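Local coordinates for protein gene product PA4716 (Pseudomonas aeruginosa, PDB 1U0K) that is of unknown function but belongs to the PhzF family and is predicted to act as an isomerase, probably an epimerase, at residues A[57-65]-A[95-103]. Sequence-based numbering, arbitrary orientation.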
ATOM      1  N   ASP A  57     -10.811  31.977  -1.842  1.00 13.01           N
ATOM      2  CA  ASP A  57      -9.459  32.524  -1.797  1.00 13.26           C
ATOM      3  C   ASP A  57      -8.566  31.571  -2.609  1.00 13.54           C
ATOM      4  O   ASP A  57      -8.407  30.418  -2.222  1.00 13.21           O
ATOM      5  CB  ASP A  57      -9.016  32.604  -0.332  1.00 13.43           C
ATOM      6  CG  ASP A  57      -7.579  33.085  -0.139  1.00 13.51           C
ATOM      7  OD1 ASP A  57      -6.806  33.205  -1.110  1.00 12.91           O
ATOM      8  OD2 ASP A  57      -7.136  33.358   0.994  1.00 13.35           O
ATOM      9  N   PRO A  58      -7.987  32.032  -3.717  1.00 14.10           N
ATOM     10  CA  PRO A  58      -7.195  31.143  -4.586  1.00 14.62           C
ATOM     11  C   PRO A  58      -5.892  30.637  -3.960  1.00 14.43           C
ATOM     12  O   PRO A  58      -5.291  29.720  -4.529  1.00 15.23           O
ATOM     13  CB  PRO A  58      -6.909  32.014  -5.818  1.00 15.16           C
ATOM     14  CG  PRO A  58      -6.997  33.397  -5.321  1.00 15.70           C
ATOM     15  CD  PRO A  58      -8.054  33.407  -4.246  1.00 14.98           C
ATOM     16  N   ARG A  59      -5.468  31.207  -2.835  1.00 13.76           N
ATOM     17  CA  ARG A  59      -4.258  30.762  -2.141  1.00 13.61           C
ATOM     18  C   ARG A  59      -4.561  29.998  -0.853  1.00 13.10           C
ATOM     19  O   ARG A  59      -3.636  29.673  -0.106  1.00 13.45           O
ATOM     20  CB  ARG A  59      -3.360  31.955  -1.805  1.00 13.88           C
ATOM     21  CG  ARG A  59      -2.855  32.712  -3.011  1.00 16.25           C
ATOM     22  CD  ARG A  59      -1.760  33.699  -2.674  1.00 18.60           C
ATOM     23  NE  ARG A  59      -1.077  34.202  -3.858  1.00 20.44           N
ATOM     24  CZ  ARG A  59      -0.210  33.510  -4.594  1.00 22.04           C
ATOM     25  NH1 ARG A  59       0.127  32.254  -4.275  1.00 21.18           N
ATOM     26  NH2 ARG A  59       0.335  34.092  -5.660  1.00 23.60           N
ATOM     27  N   ALA A  60      -5.835  29.713  -0.588  1.00 11.74           N
ATOM     28  CA  ALA A  60      -6.231  28.984   0.616  1.00 11.45           C
ATOM     29  C   ALA A  60      -7.187  27.829   0.317  1.00 10.89           C
ATOM     30  O   ALA A  60      -8.105  27.951  -0.475  1.00 10.34           O
ATOM     31  CB  ALA A  60      -6.846  29.938   1.654  1.00 11.63           C
ATOM     32  N   PHE A  61      -6.922  26.674   0.927  1.00 10.74           N
ATOM     33  CA  PHE A  61      -7.701  25.464   0.718  1.00 11.22           C
ATOM     34  C   PHE A  61      -7.906  24.775   2.037  1.00 11.29           C
ATOM     35  O   PHE A  61      -7.016  24.782   2.878  1.00 12.18           O
ATOM     36  CB  PHE A  61      -6.955  24.506  -0.229  1.00 11.21           C
ATOM     37  CG  PHE A  61      -6.765  25.058  -1.594  1.00 12.41           C
ATOM     38  CD1 PHE A  61      -5.797  26.012  -1.832  1.00 13.60           C
ATOM     39  CD2 PHE A  61      -7.564  24.645  -2.643  1.00 13.61           C
ATOM     40  CE1 PHE A  61      -5.641  26.565  -3.089  1.00 15.15           C
ATOM     41  CE2 PHE A  61      -7.388  25.185  -3.919  1.00 14.66           C
ATOM     42  CZ  PHE A  61      -6.435  26.137  -4.134  1.00 13.42           C
ATOM     43  N   ARG A  62      -9.060  24.160   2.218  1.00 12.08           N
ATOM     44  CA  ARG A  62      -9.199  23.190   3.288  1.00 12.59           C
ATOM     45  C   ARG A  62      -8.592  21.880   2.812  1.00 12.33           C
ATOM     46  O   ARG A  62      -8.611  21.567   1.617  1.00 12.21           O
ATOM     47  CB  ARG A  62     -10.653  22.991   3.677  1.00 13.34           C
ATOM     48  CG  ARG A  62     -11.321  24.233   4.245  1.00 16.07           C
ATOM     49  CD  ARG A  62     -12.771  24.001   4.633  1.00 21.10           C
ATOM     50  NE  ARG A  62     -13.646  23.948   3.461  1.00 25.85           N
ATOM     51  CZ  ARG A  62     -14.668  23.108   3.295  1.00 28.63           C
ATOM     52  NH1 ARG A  62     -14.985  22.204   4.223  1.00 30.81           N
ATOM     53  NH2 ARG A  62     -15.390  23.171   2.181  1.00 30.68           N
ATOM     54  N   ALA A  63      -8.059  21.127   3.751  1.00 11.68           N
ATOM     55  CA  ALA A  63      -7.424  19.851   3.442  1.00 11.49           C
ATOM     56  C   ALA A  63      -7.911  18.753   4.372  1.00 11.80           C
ATOM     57  O   ALA A  63      -8.248  18.995   5.532  1.00 12.49           O
ATOM     58  CB  ALA A  63      -5.958  19.989   3.530  1.00 11.51           C
ATOM     59  N   ARG A  64      -7.944  17.538   3.842  1.00 11.00           N
ATOM     60  CA  ARG A  64      -8.260  16.353   4.616  1.00 11.27           C
ATOM     61  C   ARG A  64      -7.177  15.330   4.275  1.00 10.17           C
ATOM     62  O   ARG A  64      -6.910  15.085   3.095  1.00  9.41           O
ATOM     63  CB  ARG A  64      -9.636  15.794   4.244  1.00 11.81           C
ATOM     64  CG  ARG A  64     -10.821  16.760   4.336  1.00 15.61           C
ATOM     65  CD  ARG A  64     -11.333  16.988   5.727  1.00 17.32           C
ATOM     66  NE  ARG A  64     -11.868  15.796   6.382  1.00 16.96           N
ATOM     67  CZ  ARG A  64     -13.090  15.306   6.227  1.00 17.56           C
ATOM     68  NH1 ARG A  64     -13.960  15.846   5.387  1.00 19.78           N
ATOM     69  NH2 ARG A  64     -13.437  14.237   6.927  1.00 19.49           N
ATOM     70  N   ILE A  65      -6.543  14.774   5.301  1.00  9.45           N
ATOM     71  CA  ILE A  65      -5.466  13.802   5.135  1.00  9.19           C
ATOM     72  C   ILE A  65      -5.884  12.472   5.718  1.00  9.35           C
ATOM     73  O   ILE A  65      -6.370  12.408   6.841  1.00  9.64           O
ATOM     74  CB  ILE A  65      -4.167  14.276   5.827  1.00  9.41           C
ATOM     75  CG1 ILE A  65      -3.669  15.597   5.241  1.00 10.56           C
ATOM     76  CG2 ILE A  65      -3.096  13.217   5.710  1.00 10.79           C
ATOM     77  CD1 ILE A  65      -2.593  16.269   6.078  1.00 13.11           C
ATOM     78  N   GLU A  95       8.309  32.769  -5.946  1.00 24.71           N
ATOM     79  CA  GLU A  95       7.853  32.119  -4.724  1.00 23.83           C
ATOM     80  C   GLU A  95       6.350  32.323  -4.556  1.00 22.18           C
ATOM     81  O   GLU A  95       5.832  33.410  -4.795  1.00 22.76           O
ATOM     82  CB  GLU A  95       8.587  32.682  -3.504  1.00 24.19           C
ATOM     83  CG  GLU A  95       8.278  31.953  -2.207  1.00 25.71           C
ATOM     84  CD  GLU A  95       9.076  32.482  -1.029  1.00 28.68           C
ATOM     85  OE1 GLU A  95       8.780  33.557  -0.506  1.00 31.85           O
ATOM     86  OE2 GLU A  95      10.079  31.731  -0.610  1.00 29.34           O
ATOM     87  N   GLN A  96       5.658  31.264  -4.155  1.00 19.79           N
ATOM     88  CA  GLN A  96       4.220  31.303  -3.931  1.00 18.50           C
ATOM     89  C   GLN A  96       3.951  30.977  -2.472  1.00 17.63           C
ATOM     90  O   GLN A  96       4.684  30.193  -1.871  1.00 17.22           O
ATOM     91  CB  GLN A  96       3.517  30.278  -4.824  1.00 18.80           C
ATOM     92  CG  GLN A  96       3.772  30.463  -6.309  1.00 19.12           C
ATOM     93  CD  GLN A  96       3.187  31.749  -6.856  1.00 20.73           C
ATOM     94  OE1 GLN A  96       2.028  32.059  -6.525  1.00 19.80           O
ATOM     95  NE2 GLN A  96       3.888  32.462  -7.617  1.00 22.40           N
ATOM     96  N   HIS A  97       2.908  31.590  -1.920  1.00 16.40           N
ATOM     97  CA  HIS A  97       2.471  31.363  -0.551  1.00 16.16           C
ATOM     98  C   HIS A  97       1.056  30.791  -0.534  1.00 14.58           C
ATOM     99  O   HIS A  97       0.222  31.147  -1.356  1.00 14.31           O
ATOM    100  CB  HIS A  97       2.523  32.667   0.249  1.00 16.67           C
ATOM    101  CG  HIS A  97       3.898  33.236   0.366  1.00 20.22           C
ATOM    102  ND1 HIS A  97       4.485  33.975  -0.638  1.00 24.39           N
ATOM    103  CD2 HIS A  97       4.803  33.175   1.370  1.00 23.95           C
ATOM    104  CE1 HIS A  97       5.696  34.343  -0.257  1.00 24.86           C
ATOM    105  NE2 HIS A  97       5.913  33.871   0.958  1.00 25.11           N
ATOM    106  N   TRP A  98       0.816  29.883   0.406  1.00 13.47           N
ATOM    107  CA  TRP A  98      -0.420  29.118   0.503  1.00 12.69           C
ATOM    108  C   TRP A  98      -0.827  28.996   1.957  1.00 12.71           C
ATOM    109  O   TRP A  98       0.017  29.026   2.844  1.00 12.50           O
ATOM    110  CB  TRP A  98      -0.217  27.700  -0.056  1.00 12.87           C
ATOM    111  CG  TRP A  98       0.461  27.675  -1.356  1.00 12.28           C
ATOM    112  CD1 TRP A  98       1.773  27.394  -1.601  1.00 10.99           C
ATOM    113  CD2 TRP A  98      -0.136  27.951  -2.625  1.00 11.88           C
ATOM    114  NE1 TRP A  98       2.026  27.486  -2.946  1.00 12.07           N
ATOM    115  CE2 TRP A  98       0.871  27.820  -3.599  1.00 11.31           C
ATOM    116  CE3 TRP A  98      -1.427  28.292  -3.040  1.00 11.73           C
ATOM    117  CZ2 TRP A  98       0.632  28.036  -4.960  1.00 13.64           C
ATOM    118  CZ3 TRP A  98      -1.657  28.514  -4.393  1.00 12.40           C
ATOM    119  CH2 TRP A  98      -0.637  28.380  -5.329  1.00 13.61           C
ATOM    120  N   THR A  99      -2.120  28.845   2.199  1.00 12.51           N
ATOM    121  CA  THR A  99      -2.626  28.501   3.519  1.00 13.02           C
ATOM    122  C   THR A  99      -3.493  27.271   3.388  1.00 12.19           C
ATOM    123  O   THR A  99      -4.446  27.257   2.610  1.00 12.84           O
ATOM    124  CB  THR A  99      -3.446  29.653   4.102  1.00 12.97           C
ATOM    125  OG1 THR A  99      -2.628  30.830   4.162  1.00 15.28           O
ATOM    126  CG2 THR A  99      -3.847  29.360   5.547  1.00 15.17           C
ATOM    127  N   LEU A 100      -3.164  26.228   4.137  1.00 12.47           N
ATOM    128  CA  LEU A 100      -3.980  25.024   4.155  1.00 13.04           C
ATOM    129  C   LEU A 100      -4.649  24.860   5.514  1.00 13.89           C
ATOM    130  O   LEU A 100      -3.993  24.904   6.544  1.00 14.02           O
ATOM    131  CB  LEU A 100      -3.140  23.793   3.787  1.00 13.07           C
ATOM    132  CG  LEU A 100      -2.537  23.838   2.385  1.00 14.41           C
ATOM    133  CD1 LEU A 100      -1.668  22.610   2.149  1.00 15.37           C
ATOM    134  CD2 LEU A 100      -3.611  23.945   1.313  1.00 14.81           C
ATOM    135  N   HIS A 101      -5.961  24.666   5.501  1.00 14.47           N
ATOM    136  CA  HIS A 101      -6.746  24.584   6.726  1.00 15.88           C
ATOM    137  C   HIS A 101      -7.088  23.140   7.032  1.00 17.31           C
ATOM    138  O   HIS A 101      -7.785  22.489   6.269  1.00 16.87           O
ATOM    139  CB  HIS A 101      -8.026  25.415   6.591  1.00 16.14           C
ATOM    140  CG  HIS A 101      -7.766  26.882   6.519  1.00 18.04           C
ATOM    141  ND1 HIS A 101      -7.440  27.635   7.629  1.00 21.41           N
ATOM    142  CD2 HIS A 101      -7.760  27.734   5.469  1.00 19.11           C
ATOM    143  CE1 HIS A 101      -7.245  28.890   7.260  1.00 20.95           C
ATOM    144  NE2 HIS A 101      -7.434  28.977   5.955  1.00 19.51           N
ATOM    145  N   LEU A 102      -6.560  22.645   8.145  1.00 19.33           N
ATOM    146  CA  LEU A 102      -6.994  21.378   8.716  1.00 21.89           C
ATOM    147  C   LEU A 102      -8.006  21.721   9.808  1.00 23.84           C
ATOM    148  O   LEU A 102      -8.083  22.867  10.230  1.00 25.19           O
ATOM    149  CB  LEU A 102      -5.795  20.608   9.269  1.00 21.81           C
ATOM    150  CG  LEU A 102      -4.785  20.141   8.208  1.00 22.98           C
ATOM    151  CD1 LEU A 102      -3.438  19.827   8.837  1.00 24.46           C
ATOM    152  CD2 LEU A 102      -5.316  18.929   7.437  1.00 23.97           C
ATOM    153  N   ALA A 103      -8.809  20.756  10.232  1.00 26.25           N
ATOM    154  CA  ALA A 103      -9.834  21.009  11.252  1.00 27.75           C
ATOM    155  C   ALA A 103      -9.250  21.738  12.461  1.00 29.10           C
ATOM    156  O   ALA A 103      -9.797  22.751  12.912  1.00 29.54           O
ATOM    157  CB  ALA A 103     -10.468  19.703  11.693  1.00 27.94           C
TER
HETATM  158  O   HOH W   1      -2.791  32.045   1.768  1.00 23.47           O
HETATM  159  O   HOH W   2      -8.490  18.200   8.135  1.00 18.19           O
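Gln-96 OE1 is gripped by two nitrogens of one guanidinium: Arg-59 NH2 at 2.8 Å and NH1 at 3.0 Å. Both come end-on from the same face of the amide, and OE1 lies in the guanidinium plane, but the two bonds are bent and the planes lie 28° apart. The arginine chain runs extended from CG to NE, and Gln-96 folds at chi2 (-66°); the two side chains cross at about a right angle. Arg-59 NH1 also donates to the backbone O of His-97, 3.1 Å away, and lies over one face of the Trp-98 ring, toward its rim; any cation-pi attraction there is long and weak at best. The Trp-98 indole N-H goes elsewhere, to Ser-111.

Beyond the guanidinium, strands 60-67 and 96-101 run as parallel neighbours joined through helix 78-90, consistent with the diaminopimelate-epimerase-like fold of the PhzF family. Thr-99 N donates to Arg-59 O, Phe-61 N to Thr-99 O, His-101 N to Phe-61 O (2.8 Å) and Ala-63 N to His-101 O. Leu-100 CD2 presses on Phe-61 CB at 3.7 Å; Leu-86 of the helix touches Phe-61, and Leu-79 touches Leu-100. Leu-102 CD2 then reaches Ala-63 CB and, at 4.0 Å, Ile-65 CD1. Ile-65 also touches Glu-48, the predicted active-site residue. At the other end, water 1 joins Arg-59 O to Thr-99 OG1.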